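Local coordinates for protein phosphoserine phosphatase (Homo sapiens, PDB 6HYY) that catalyses the hydrolysis of phosphoserine to serine and phosphate, using magnesium in the manner of the haloacid dehalogenase-like hydrolases, at residues Thr20-Glu25 and Glu113-Lys118; Gly26-Ala31 and Asp38-Met43; Arg45-Gly50 and Thr59-Leu64; His82-Ile87 and Ile190-Asn195. One frame throughout, in Å; residues are numbered along the deposited sequence.

The four contacts follow the chain from the hydrolase core into its helical cap and back. Contacts 1 and 4, with centres 10 Å apart, are directly tied: T20 O lies 2.7 Å from T84 OG1, and R23 NE lies 2.8 Å from N195 OD1. Contacts 2 and 3 belong to the cap; both use helix 37-46, and M43 of contact 2 packs on contact 3, its CE 3.6 Å from E60 CB. The bound serine lies near the first three contacts, about 6 Å from the side chains of I27 and R61 and about 7 Å from that of I22. In contact 4 the side chain of F192 is about 8 Å from the magnesium ion.

Contact 1 of 4, residues Thr20-Glu25 and Glu113-Lys118; sequences TVIREE and EHVASK
V115 O accepts a hydrogen bond from the backbone N of K118 at 2.8 Å. Together with the bond from S117 N to E113 O, it closes the last turn of helix 109-116, where the chain leaves helical geometry at S117. From this last turn V115 points its isopropyl group toward segment 20-25, and each of its two methyls finds a different neighbour. CG1 of V115, anti to its own backbone N (chi1 171°), meets CG1 of V21 at 3.8 Å. V115 CG2 meets the branch methyl CG2 of I22 at 3.8 Å, and that methyl also lies 4.1 Å from V115 CG1, so it faces both prongs of the valine. I22 holds its CG1 in the crowded position between backbone N and carbonyl carbon (chi1 62°); the longer CG1-CD1 arm runs off to one side, not in contact with V115, and the short branch makes the touch.

L103 of strand 100-105 packs on both V21 and V115, so the strand shares this apolar cluster. The single helical turn 17-21 follows the strand carrying D16, a magnesium ligand, and corresponds to the squiggle of the haloacid dehalogenase fold; I22 is the residue at which the chain leaves it. Next to V21, T20 OG1 hydrogen-bonds D16 OD2, putting a second-shell hydroxyl behind the metal site. Methyl contacts of this kind carry no directional bonding: they can set the spacing between the turn and helix 109-116, whereas precise orientation near the metal probably depends more on polar neighbours such as T20.

Contact 2 of 4, residues Gly26-Ala31 and Asp38-Met43; sequences GIDELA and DAVSEM
V40, D28 and S41 carry most of this interface between two antiparallel helices, whose axes approach to 8.6 Å at 168°. V40 points straight at helix 26-33. Its CB rests on A31 CB at 3.6 Å, with both methyls against the same alanine, while CG1 also reaches past it to D28 OD1, likewise 3.6 Å away. The small A31 lets the valine come this close to the facing backbone; I27 CG1 adds a looser touch at 4.2 Å.

The carboxylate carbon CG of D28 sits 3.5 Å from S41 OG, a packing contact rather than a hydrogen bond; S41 OG makes a weak hydrogen bond to E37 O. D28 OD1 is bonded to T44 OG1, one turn further along helix 37-46. The other carboxylate oxygen, D28 OD2, takes a hydrogen from a water at 2.7 Å, and the same water donates to S41 O at 3.0 Å. Through T44 and the water, each oxygen of this buried carboxylate is linked to the opposite helix.

An apolar side filled by V40 and a polar side held by D28 thus join consecutive helices into an alpha hairpin, part of the four-helix cap characteristic of phosphoserine phosphatases in the haloacid dehalogenase family.

Contact 3 of 4, residues Arg45-Gly50 and Thr59-Leu64; sequences RRAMGG and TERLAL. With PO4 (phosphate ion), chain C.
R46 and E60 bring opposite charges near each other without forming a salt bridge. NH1 of R46 stands 4.1 Å from E60 OE2, but the carboxylate oxygen sits off the plane of the guanidinium, where none of its N-H bonds is aimed. The two side chains cross at about a right angle, with their flat ends turned 45° apart. With CG anti to the backbone N (chi1 -179°) the extended R46 chain carries the guanidinium out toward helix 54-65, and only NH1 comes near E60. What remains is probably a weak electrostatic attraction near the surface.

R61, by contrast, is buried and held through its own nitrogens: NE binds A57 O and NH1 binds T44 OG1. Its third nitrogen, NH2, approaches A47 CB at 4.5 Å. Beyond A47 the chain turns at G49 (phi 66°), whose N donates to O4 of a phosphate ion at 2.8 Å. M48 CG lies 3.4 Å from phosphate O3, and T178 OG1 is a further partner of the ion.

Helix 37-46 ends here alongside helix 54-65, with M43 packed between them on E60, R61 and L64, while L62 turns to Y139 and F142 of strand 139-142.

Contact 4 of 4, residues His82-Ile87 and Ile190-Asn195; sequences HLTPGI and IGFGGN
T84 meets N195 and F192 with different branches of one side chain. Its OG1, beside the backbone N (chi1 -58°), accepts a hydrogen bond from N195 ND2 at 3.0 Å; its methyl, swung to the other side of CB, is applied to the F192 ring. The bond is nearly straight, 167° at the hydrogen; the two side chains approach from opposite directions, and OG1 lies almost in the amide plane of N195. The methyl CG2 of T84 lies 3.7 Å from CZ of F192 and 4.0 Å from its CE2, touching the far end of the ring.

N195 ND2 comes to the edge of that same ring, within its plane, while G194 N sits 3.4 Å above one face, offset toward the rim. The chain beyond F192 therefore curls back over its own aromatic side chain. F192 ends strand 188-192, one of the parallel strands of the Rossmann-like core, and its ring stacks with F212. On the other segment, T84 begins a type II turn closed by I87 N bonding to T84 O at 3.2 Å; G86, with phi at 93°, is the N-cap of helix 87-96.

The polar ends have further partners in the segment after the metal-binding D16 and D18. T84 OG1 is also hydrogen-bonded to T20 O, so its hydroxyl joins the N195 side chain to the backbone of T20. N195 uses its whole amide: ND2 additionally bonds S19 O, and OD1 receives R23 NE, fixing which way round the group is turned.

Contact 1 of 4, residues Thr20-Glu25 and Glu113-Lys118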
loop_
_atom_site.group_PDB
_atom_site.type_symbol
_atom_site.label_atom_id
_atom_site.label_comp_id
_atom_site.label_asym_id
_atom_site.label_seq_id
_atom_site.Cartn_x
_atom_site.Cartn_y
_atom_site.Cartn_z
ATOM N N THR A 20 0.422 0.207 6.526
ATOM C CA THR A 20 1.197 -1.027 6.601
ATOM C C THR A 20 2.682 -0.716 6.457
ATOM O O THR A 20 3.397 -0.740 7.456
ATOM C CB THR A 20 0.718 -2.030 5.552
ATOM O OG1 THR A 20 -0.638 -2.379 5.869
ATOM C CG2 THR A 20 1.542 -3.280 5.606
ATOM N N VAL A 21 3.153 -0.374 5.263
ATOM C CA VAL A 21 4.561 -0.005 5.084
ATOM C C VAL A 21 4.844 1.362 5.696
ATOM O O VAL A 21 5.941 1.606 6.221
ATOM C CB VAL A 21 4.914 -0.028 3.587
ATOM C CG1 VAL A 21 6.302 0.581 3.340
ATOM C CG2 VAL A 21 4.891 -1.451 3.085
ATOM N N ILE A 22 3.884 2.278 5.615
ATOM C CA ILE A 22 4.008 3.577 6.276
ATOM C C ILE A 22 2.949 3.691 7.368
ATOM O O ILE A 22 1.946 2.989 7.375
ATOM C CB ILE A 22 3.904 4.757 5.291
ATOM C CG1 ILE A 22 2.524 4.773 4.611
ATOM C CG2 ILE A 22 5.070 4.721 4.280
ATOM C CD1 ILE A 22 2.319 5.936 3.633
ATOM N N ARG A 23 3.181 4.617 8.306
ATOM C CA ARG A 23 2.287 4.734 9.455
ATOM C C ARG A 23 0.982 5.432 9.097
ATOM O O ARG A 23 -0.055 5.145 9.708
ATOM C CB ARG A 23 3.003 5.479 10.590
ATOM C CG ARG A 23 4.421 4.974 10.811
ATOM C CD ARG A 23 4.814 5.007 12.281
ATOM N NE ARG A 23 4.373 3.790 12.959
ATOM C CZ ARG A 23 4.769 3.406 14.169
ATOM N NH1 ARG A 23 5.636 4.141 14.861
ATOM N NH2 ARG A 23 4.295 2.277 14.687
ATOM N N GLU A 24 1.009 6.301 8.097
ATOM C CA GLU A 24 -0.073 7.211 7.747
ATOM C C GLU A 24 -0.815 6.717 6.505
ATOM O O GLU A 24 -0.449 5.720 5.878
ATOM C CB GLU A 24 0.493 8.617 7.519
ATOM C CG GLU A 24 1.469 9.120 8.602
ATOM C CD GLU A 24 2.949 8.955 8.224
ATOM O OE1 GLU A 24 3.794 9.672 8.813
ATOM O OE2 GLU A 24 3.262 8.119 7.348
ATOM N N GLU A 25 -1.880 7.434 6.148
ATOM C CA GLU A 25 -2.549 7.254 4.865
ATOM C C GLU A 25 -2.119 8.403 3.964
ATOM O O GLU A 25 -2.297 9.574 4.316
ATOM C CB GLU A 25 -4.073 7.211 5.031
ATOM C CG GLU A 25 -4.566 6.173 6.044
ATOM C CD GLU A 25 -4.997 4.866 5.387
ATOM O OE1 GLU A 25 -5.918 4.908 4.547
ATOM O OE2 GLU A 25 -4.425 3.790 5.712
ATOM N N GLU A 113 6.597 5.955 -4.863
ATOM C CA GLU A 113 7.938 5.760 -5.402
ATOM C C GLU A 113 9.003 6.292 -4.453
ATOM O O GLU A 113 10.098 5.728 -4.384
ATOM C CB GLU A 113 8.065 6.420 -6.776
ATOM C CG GLU A 113 7.416 5.607 -7.899
ATOM C CD GLU A 113 7.816 6.079 -9.285
ATOM O OE1 GLU A 113 8.433 7.155 -9.404
ATOM O OE2 GLU A 113 7.510 5.364 -10.263
ATOM N N HIS A 114 8.701 7.376 -3.727
ATOM C CA HIS A 114 9.595 7.852 -2.676
ATOM C C HIS A 114 9.777 6.789 -1.593
ATOM O O HIS A 114 10.902 6.494 -1.174
ATOM C CB HIS A 114 9.038 9.154 -2.091
ATOM C CG HIS A 114 9.696 9.584 -0.816
ATOM N ND1 HIS A 114 10.905 10.248 -0.787
ATOM C CD2 HIS A 114 9.310 9.445 0.475
ATOM C CE1 HIS A 114 11.236 10.497 0.469
ATOM N NE2 HIS A 114 10.286 10.016 1.252
ATOM N N VAL A 115 8.673 6.170 -1.162
ATOM C CA VAL A 115 8.743 5.101 -0.169
ATOM C C VAL A 115 9.546 3.922 -0.714
ATOM O O VAL A 115 10.426 3.385 -0.034
ATOM C CB VAL A 115 7.322 4.681 0.249
ATOM C CG1 VAL A 115 7.341 3.434 1.110
ATOM C CG2 VAL A 115 6.633 5.814 0.971
ATOM N N ALA A 116 9.252 3.500 -1.953
ATOM C CA ALA A 116 9.986 2.390 -2.561
ATOM C C ALA A 116 11.477 2.687 -2.657
ATOM O O ALA A 116 12.315 1.816 -2.380
ATOM C CB ALA A 116 9.419 2.093 -3.945
ATOM N N SER A 117 11.813 3.920 -3.044
ATOM C CA SER A 117 13.151 4.484 -2.979
ATOM C C SER A 117 13.462 5.041 -1.603
ATOM O O SER A 117 13.956 6.155 -1.451
ATOM C CB SER A 117 13.300 5.551 -4.042
ATOM O OG SER A 117 14.627 6.027 -4.036
ATOM N N LYS A 118 13.047 4.312 -0.577
ATOM C CA LYS A 118 13.763 4.201 0.672
ATOM C C LYS A 118 14.032 2.746 0.994
ATOM O O LYS A 118 14.942 2.462 1.780
ATOM C CB LYS A 118 12.986 4.865 1.836
ATOM C CG LYS A 118 13.287 6.365 1.966
ATOM C CD LYS A 118 12.255 7.154 2.777
ATOM C CE LYS A 118 12.349 6.845 4.259
ATOM N NZ LYS A 118 11.444 7.715 5.087
#

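Contact 2 of 4, residues Gly26-Ala31 and Asp38-Met43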
loop_
_atom_site.group_PDB
_atom_site.type_symbol
_atom_site.label_atom_id
_atom_site.label_comp_id
_atom_site.label_asym_id
_atom_site.label_seq_id
_atom_site.Cartn_x
_atom_site.Cartn_y
_atom_site.Cartn_z
ATOM N N GLY A 26 -1.532 8.068 2.813
ATOM C CA GLY A 26 -0.928 9.093 1.980
ATOM C C GLY A 26 -1.905 10.173 1.558
ATOM O O GLY A 26 -1.590 11.366 1.610
ATOM N N ILE A 27 -3.114 9.775 1.158
ATOM C CA ILE A 27 -4.087 10.764 0.706
ATOM C C ILE A 27 -4.479 11.704 1.846
ATOM O O ILE A 27 -4.708 12.897 1.618
ATOM C CB ILE A 27 -5.309 10.064 0.073
ATOM C CG1 ILE A 27 -6.236 11.106 -0.556
ATOM C CG2 ILE A 27 -6.041 9.214 1.096
ATOM C CD1 ILE A 27 -7.214 10.546 -1.565
ATOM N N ASP A 28 -4.531 11.199 3.087
ATOM C CA ASP A 28 -4.832 12.056 4.232
ATOM C C ASP A 28 -3.689 13.024 4.506
ATOM O O ASP A 28 -3.919 14.188 4.863
ATOM C CB ASP A 28 -5.109 11.200 5.472
ATOM C CG ASP A 28 -6.329 10.304 5.307
ATOM O OD1 ASP A 28 -7.137 10.554 4.381
ATOM O OD2 ASP A 28 -6.484 9.352 6.105
ATOM N N GLU A 29 -2.448 12.557 4.365
ATOM C CA GLU A 29 -1.305 13.441 4.576
ATOM C C GLU A 29 -1.234 14.514 3.499
ATOM O O GLU A 29 -0.850 15.659 3.775
ATOM C CB GLU A 29 -0.020 12.619 4.613
ATOM C CG GLU A 29 -0.007 11.643 5.771
ATOM C CD GLU A 29 -0.022 12.363 7.103
ATOM O OE1 GLU A 29 -0.984 12.191 7.887
ATOM O OE2 GLU A 29 0.932 13.127 7.353
ATOM N N LEU A 30 -1.583 14.156 2.262
ATOM C CA LEU A 30 -1.668 15.153 1.205
ATOM C C LEU A 30 -2.750 16.175 1.516
ATOM O O LEU A 30 -2.555 17.381 1.319
ATOM C CB LEU A 30 -1.934 14.460 -0.135
ATOM C CG LEU A 30 -1.879 15.314 -1.397
ATOM C CD1 LEU A 30 -0.568 16.068 -1.456
ATOM C CD2 LEU A 30 -2.061 14.412 -2.621
ATOM N N ALA A 31 -3.897 15.711 2.016
ATOM C CA ALA A 31 -4.963 16.623 2.404
ATOM C C ALA A 31 -4.516 17.553 3.521
ATOM O O ALA A 31 -4.943 18.710 3.571
ATOM C CB ALA A 31 -6.198 15.832 2.829
ATOM N N ASP A 38 -9.549 17.242 7.646
ATOM C CA ASP A 38 -10.708 16.687 8.341
ATOM C C ASP A 38 -11.668 16.022 7.366
ATOM O O ASP A 38 -12.044 14.853 7.542
ATOM C CB ASP A 38 -11.430 17.782 9.128
ATOM C CG ASP A 38 -10.646 18.253 10.342
ATOM O OD1 ASP A 38 -9.874 17.453 10.911
ATOM O OD2 ASP A 38 -10.792 19.433 10.723
ATOM N N ALA A 39 -12.074 16.751 6.325
ATOM C CA ALA A 39 -13.033 16.216 5.365
ATOM C C ALA A 39 -12.495 14.965 4.679
ATOM O O ALA A 39 -13.215 13.970 4.537
ATOM C CB ALA A 39 -13.387 17.287 4.331
ATOM N N VAL A 40 -11.230 14.988 4.267
ATOM C CA VAL A 40 -10.694 13.871 3.492
ATOM C C VAL A 40 -10.466 12.652 4.382
ATOM O O VAL A 40 -10.770 11.520 3.988
ATOM C CB VAL A 40 -9.409 14.299 2.762
ATOM C CG1 VAL A 40 -8.612 13.076 2.308
ATOM C CG2 VAL A 40 -9.753 15.195 1.578
ATOM N N SER A 41 -9.932 12.858 5.592
ATOM C CA SER A 41 -9.732 11.740 6.511
ATOM C C SER A 41 -11.043 11.016 6.790
ATOM O O SER A 41 -11.074 9.782 6.877
ATOM C CB SER A 41 -9.105 12.233 7.818
ATOM O OG SER A 41 -7.717 12.486 7.659
ATOM N N GLU A 42 -12.140 11.767 6.917
ATOM C CA GLU A 42 -13.443 11.141 7.106
ATOM C C GLU A 42 -13.862 10.346 5.875
ATOM O O GLU A 42 -14.344 9.213 5.997
ATOM C CB GLU A 42 -14.490 12.201 7.444
ATOM C CG GLU A 42 -15.811 11.622 7.928
ATOM C CD GLU A 42 -15.621 10.526 8.967
ATOM O OE1 GLU A 42 -16.232 9.445 8.814
ATOM O OE2 GLU A 42 -14.856 10.741 9.934
ATOM N N MET A 43 -13.681 10.915 4.680
ATOM C CA MET A 43 -14.029 10.186 3.464
ATOM C C MET A 43 -13.187 8.930 3.308
ATOM O O MET A 43 -13.661 7.923 2.773
ATOM C CB MET A 43 -13.859 11.088 2.241
ATOM C CG MET A 43 -14.697 12.350 2.268
ATOM S SD MET A 43 -14.157 13.548 1.029
ATOM C CE MET A 43 -15.387 13.322 -0.235
HETATM O O HOH W 1 -8.513 8.433 7.573
#

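Contact 3 of 4, residues Arg45-Gly50 and Thr59-Leu64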
loop_
_atom_site.group_PDB
_atom_site.type_symbol
_atom_site.label_atom_id
_atom_site.label_comp_id
_atom_site.label_asym_id
_atom_site.label_seq_id
_atom_site.Cartn_x
_atom_site.Cartn_y
_atom_site.Cartn_z
ATOM N N ARG A 45 -11.993 7.007 5.806
ATOM C CA ARG A 45 -12.650 6.030 6.671
ATOM C C ARG A 45 -13.935 5.521 6.037
ATOM O O ARG A 45 -14.254 4.330 6.125
ATOM C CB ARG A 45 -12.947 6.656 8.032
ATOM C CG ARG A 45 -11.732 6.810 8.930
ATOM C CD ARG A 45 -12.153 6.976 10.385
ATOM N NE ARG A 45 -12.594 8.339 10.676
ATOM C CZ ARG A 45 -11.786 9.392 10.749
ATOM N NH1 ARG A 45 -10.477 9.258 10.564
ATOM N NH2 ARG A 45 -12.292 10.588 11.019
ATOM N N ARG A 46 -14.678 6.417 5.384
ATOM C CA ARG A 46 -15.946 6.064 4.755
ATOM C C ARG A 46 -15.770 5.028 3.652
ATOM O O ARG A 46 -16.652 4.186 3.443
ATOM C CB ARG A 46 -16.590 7.342 4.209
ATOM C CG ARG A 46 -17.943 7.196 3.542
ATOM C CD ARG A 46 -18.446 8.578 3.130
ATOM N NE ARG A 46 -19.638 8.524 2.291
ATOM C CZ ARG A 46 -19.619 8.375 0.970
ATOM N NH1 ARG A 46 -18.465 8.255 0.327
ATOM N NH2 ARG A 46 -20.760 8.345 0.292
ATOM N N ALA A 47 -14.644 5.061 2.944
ATOM C CA ALA A 47 -14.424 4.180 1.806
ATOM C C ALA A 47 -13.835 2.827 2.192
ATOM O O ALA A 47 -13.667 1.974 1.314
ATOM C CB ALA A 47 -13.513 4.865 0.779
ATOM N N MET A 48 -13.529 2.610 3.471
ATOM C CA MET A 48 -12.883 1.374 3.896
ATOM C C MET A 48 -13.698 0.153 3.484
ATOM O O MET A 48 -14.933 0.172 3.500
ATOM C CB MET A 48 -12.677 1.381 5.410
ATOM C CG MET A 48 -11.442 2.133 5.847
ATOM S SD MET A 48 -11.398 2.389 7.630
ATOM C CE MET A 48 -11.770 0.758 8.259
ATOM N N GLY A 49 -12.992 -0.918 3.114
ATOM C CA GLY A 49 -13.644 -2.078 2.557
ATOM C C GLY A 49 -14.253 -1.731 1.207
ATOM O O GLY A 49 -13.844 -0.788 0.524
ATOM N N GLY A 50 -15.261 -2.508 0.827
ATOM C CA GLY A 50 -15.978 -2.211 -0.398
ATOM C C GLY A 50 -17.136 -1.260 -0.180
ATOM O O GLY A 50 -18.041 -1.183 -1.017
ATOM N N THR A 59 -12.134 10.202 -6.553
ATOM C CA THR A 59 -12.446 11.440 -7.264
ATOM C C THR A 59 -12.921 12.519 -6.303
ATOM O O THR A 59 -12.471 13.671 -6.369
ATOM C CB THR A 59 -13.510 11.170 -8.329
ATOM O OG1 THR A 59 -13.032 10.174 -9.237
ATOM C CG2 THR A 59 -13.825 12.444 -9.102
ATOM N N GLU A 60 -13.815 12.155 -5.379
ATOM C CA GLU A 60 -14.388 13.144 -4.468
ATOM C C GLU A 60 -13.351 13.703 -3.503
ATOM O O GLU A 60 -13.381 14.896 -3.183
ATOM C CB GLU A 60 -15.553 12.529 -3.698
ATOM C CG GLU A 60 -16.706 12.102 -4.573
ATOM C CD GLU A 60 -17.642 11.157 -3.853
ATOM O OE1 GLU A 60 -18.728 10.858 -4.395
ATOM O OE2 GLU A 60 -17.287 10.714 -2.740
ATOM N N ARG A 61 -12.439 12.861 -3.008
ATOM C CA ARG A 61 -11.412 13.371 -2.106
ATOM C C ARG A 61 -10.459 14.298 -2.845
ATOM O O ARG A 61 -10.103 15.366 -2.340
ATOM C CB ARG A 61 -10.642 12.213 -1.464
ATOM C CG ARG A 61 -11.371 11.529 -0.316
ATOM C CD ARG A 61 -10.631 10.278 0.163
ATOM N NE ARG A 61 -10.749 9.165 -0.777
ATOM C CZ ARG A 61 -10.174 7.977 -0.597
ATOM N NH1 ARG A 61 -9.442 7.754 0.487
ATOM N NH2 ARG A 61 -10.320 7.012 -1.496
ATOM N N LEU A 62 -10.044 13.906 -4.055
ATOM C CA LEU A 62 -9.151 14.755 -4.830
ATOM C C LEU A 62 -9.839 16.048 -5.257
ATOM O O LEU A 62 -9.177 17.090 -5.372
ATOM C CB LEU A 62 -8.626 13.982 -6.040
ATOM C CG LEU A 62 -7.555 12.944 -5.676
ATOM C CD1 LEU A 62 -7.273 12.023 -6.855
ATOM C CD2 LEU A 62 -6.283 13.619 -5.204
ATOM N N ALA A 63 -11.156 16.009 -5.470
ATOM C CA ALA A 63 -11.882 17.234 -5.787
ATOM C C ALA A 63 -11.805 18.242 -4.643
ATOM O O ALA A 63 -11.778 19.455 -4.888
ATOM C CB ALA A 63 -13.338 16.910 -6.130
ATOM N N LEU A 64 -11.756 17.771 -3.395
ATOM C CA LEU A 64 -11.548 18.685 -2.273
ATOM C C LEU A 64 -10.089 19.100 -2.127
ATOM O O LEU A 64 -9.808 20.231 -1.709
ATOM C CB LEU A 64 -12.024 18.053 -0.967
ATOM C CG LEU A 64 -13.495 17.652 -0.861
ATOM C CD1 LEU A 64 -13.770 17.050 0.506
ATOM C CD2 LEU A 64 -14.416 18.842 -1.126
HETATM P P PO4 C . -9.193 -0.774 3.483
HETATM O O1 PO4 C . -8.029 0.160 3.273
HETATM O O2 PO4 C . -8.760 -2.192 3.245
HETATM O O3 PO4 C . -9.717 -0.614 4.891
HETATM O O4 PO4 C . -10.317 -0.406 2.540
#

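Contact 4 of 4, residues His82-Ile87 and Ile190-Asn195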
loop_
_atom_site.group_PDB
_atom_site.type_symbol
_atom_site.label_atom_id
_atom_site.label_comp_id
_atom_site.label_asym_id
_atom_site.label_seq_id
_atom_site.Cartn_x
_atom_site.Cartn_y
_atom_site.Cartn_z
ATOM N N HIS A 82 6.271 8.334 7.292
ATOM C CA HIS A 82 7.141 7.575 8.176
ATOM C C HIS A 82 7.007 6.085 7.919
ATOM O O HIS A 82 5.901 5.538 7.979
ATOM C CB HIS A 82 6.805 7.864 9.630
ATOM C CG HIS A 82 7.208 9.237 10.061
ATOM N ND1 HIS A 82 7.758 9.494 11.295
ATOM C CD2 HIS A 82 7.173 10.421 9.408
ATOM C CE1 HIS A 82 8.025 10.784 11.394
ATOM N NE2 HIS A 82 7.682 11.370 10.263
ATOM N N LEU A 83 8.130 5.426 7.675
ATOM C CA LEU A 83 8.102 3.977 7.543
ATOM C C LEU A 83 7.794 3.320 8.887
ATOM O O LEU A 83 8.272 3.740 9.954
ATOM C CB LEU A 83 9.428 3.456 6.986
ATOM C CG LEU A 83 9.809 3.940 5.596
ATOM C CD1 LEU A 83 11.172 3.421 5.200
ATOM C CD2 LEU A 83 8.796 3.451 4.587
ATOM N N THR A 84 6.972 2.293 8.833
ATOM C CA THR A 84 6.630 1.527 10.018
ATOM C C THR A 84 7.874 0.834 10.560
ATOM O O THR A 84 8.685 0.320 9.784
ATOM C CB THR A 84 5.579 0.485 9.626
ATOM O OG1 THR A 84 4.443 1.155 9.069
ATOM C CG2 THR A 84 5.184 -0.420 10.785
ATOM N N PRO A 85 8.080 0.821 11.873
ATOM C CA PRO A 85 9.228 0.102 12.440
ATOM C C PRO A 85 9.314 -1.339 11.953
ATOM O O PRO A 85 8.311 -2.062 11.878
ATOM C CB PRO A 85 8.976 0.176 13.947
ATOM C CG PRO A 85 8.205 1.455 14.104
ATOM C CD PRO A 85 7.335 1.587 12.885
ATOM N N GLY A 86 10.522 -1.738 11.564
ATOM C CA GLY A 86 10.770 -3.079 11.112
ATOM C C GLY A 86 10.667 -3.300 9.618
ATOM O O GLY A 86 11.192 -4.303 9.135
ATOM N N ILE A 87 10.010 -2.400 8.877
ATOM C CA ILE A 87 9.799 -2.712 7.455
ATOM C C ILE A 87 11.108 -2.633 6.659
ATOM O O ILE A 87 11.322 -3.449 5.744
ATOM C CB ILE A 87 8.686 -1.843 6.836
ATOM C CG1 ILE A 87 8.320 -2.346 5.426
ATOM C CG2 ILE A 87 9.085 -0.428 6.681
ATOM C CD1 ILE A 87 7.811 -3.804 5.362
ATOM N N ILE A 190 -1.328 -12.180 5.051
ATOM C CA ILE A 190 -0.950 -11.897 6.428
ATOM C C ILE A 190 -1.476 -10.514 6.785
ATOM O O ILE A 190 -1.070 -9.514 6.183
ATOM C CB ILE A 190 0.568 -11.965 6.640
ATOM C CG1 ILE A 190 1.107 -13.328 6.186
ATOM C CG2 ILE A 190 0.870 -11.714 8.111
ATOM C CD1 ILE A 190 2.633 -13.426 6.199
ATOM N N GLY A 191 -2.367 -10.453 7.778
ATOM C CA GLY A 191 -2.850 -9.169 8.253
ATOM C C GLY A 191 -1.846 -8.493 9.162
ATOM O O GLY A 191 -1.047 -9.143 9.836
ATOM N N PHE A 192 -1.865 -7.162 9.142
ATOM C CA PHE A 192 -0.887 -6.371 9.889
ATOM C C PHE A 192 -1.572 -5.321 10.750
ATOM O O PHE A 192 -2.259 -4.438 10.225
ATOM C CB PHE A 192 0.105 -5.694 8.940
ATOM C CG PHE A 192 1.142 -4.900 9.669
ATOM C CD1 PHE A 192 2.162 -5.547 10.360
ATOM C CD2 PHE A 192 1.089 -3.525 9.685
ATOM C CE1 PHE A 192 3.104 -4.844 11.055
ATOM C CE2 PHE A 192 2.046 -2.793 10.404
ATOM C CZ PHE A 192 3.047 -3.457 11.076
ATOM N N GLY A 193 -1.297 -5.360 12.051
ATOM C CA GLY A 193 -1.945 -4.441 12.973
ATOM C C GLY A 193 -0.986 -3.567 13.763
ATOM O O GLY A 193 -1.340 -3.047 14.826
ATOM N N GLY A 194 0.230 -3.377 13.252
ATOM C CA GLY A 194 1.218 -2.601 13.993
ATOM C C GLY A 194 0.891 -1.128 14.115
ATOM O O GLY A 194 1.348 -0.459 15.053
ATOM N N ASN A 195 0.114 -0.587 13.181
ATOM C CA ASN A 195 -0.247 0.822 13.229
ATOM C C ASN A 195 -1.653 1.029 13.778
ATOM O O ASN A 195 -1.846 1.762 14.752
ATOM C CB ASN A 195 -0.086 1.460 11.848
ATOM C CG ASN A 195 1.374 1.604 11.473
ATOM O OD1 ASN A 195 2.168 2.154 12.243
ATOM N ND2 ASN A 195 1.749 1.077 10.316
#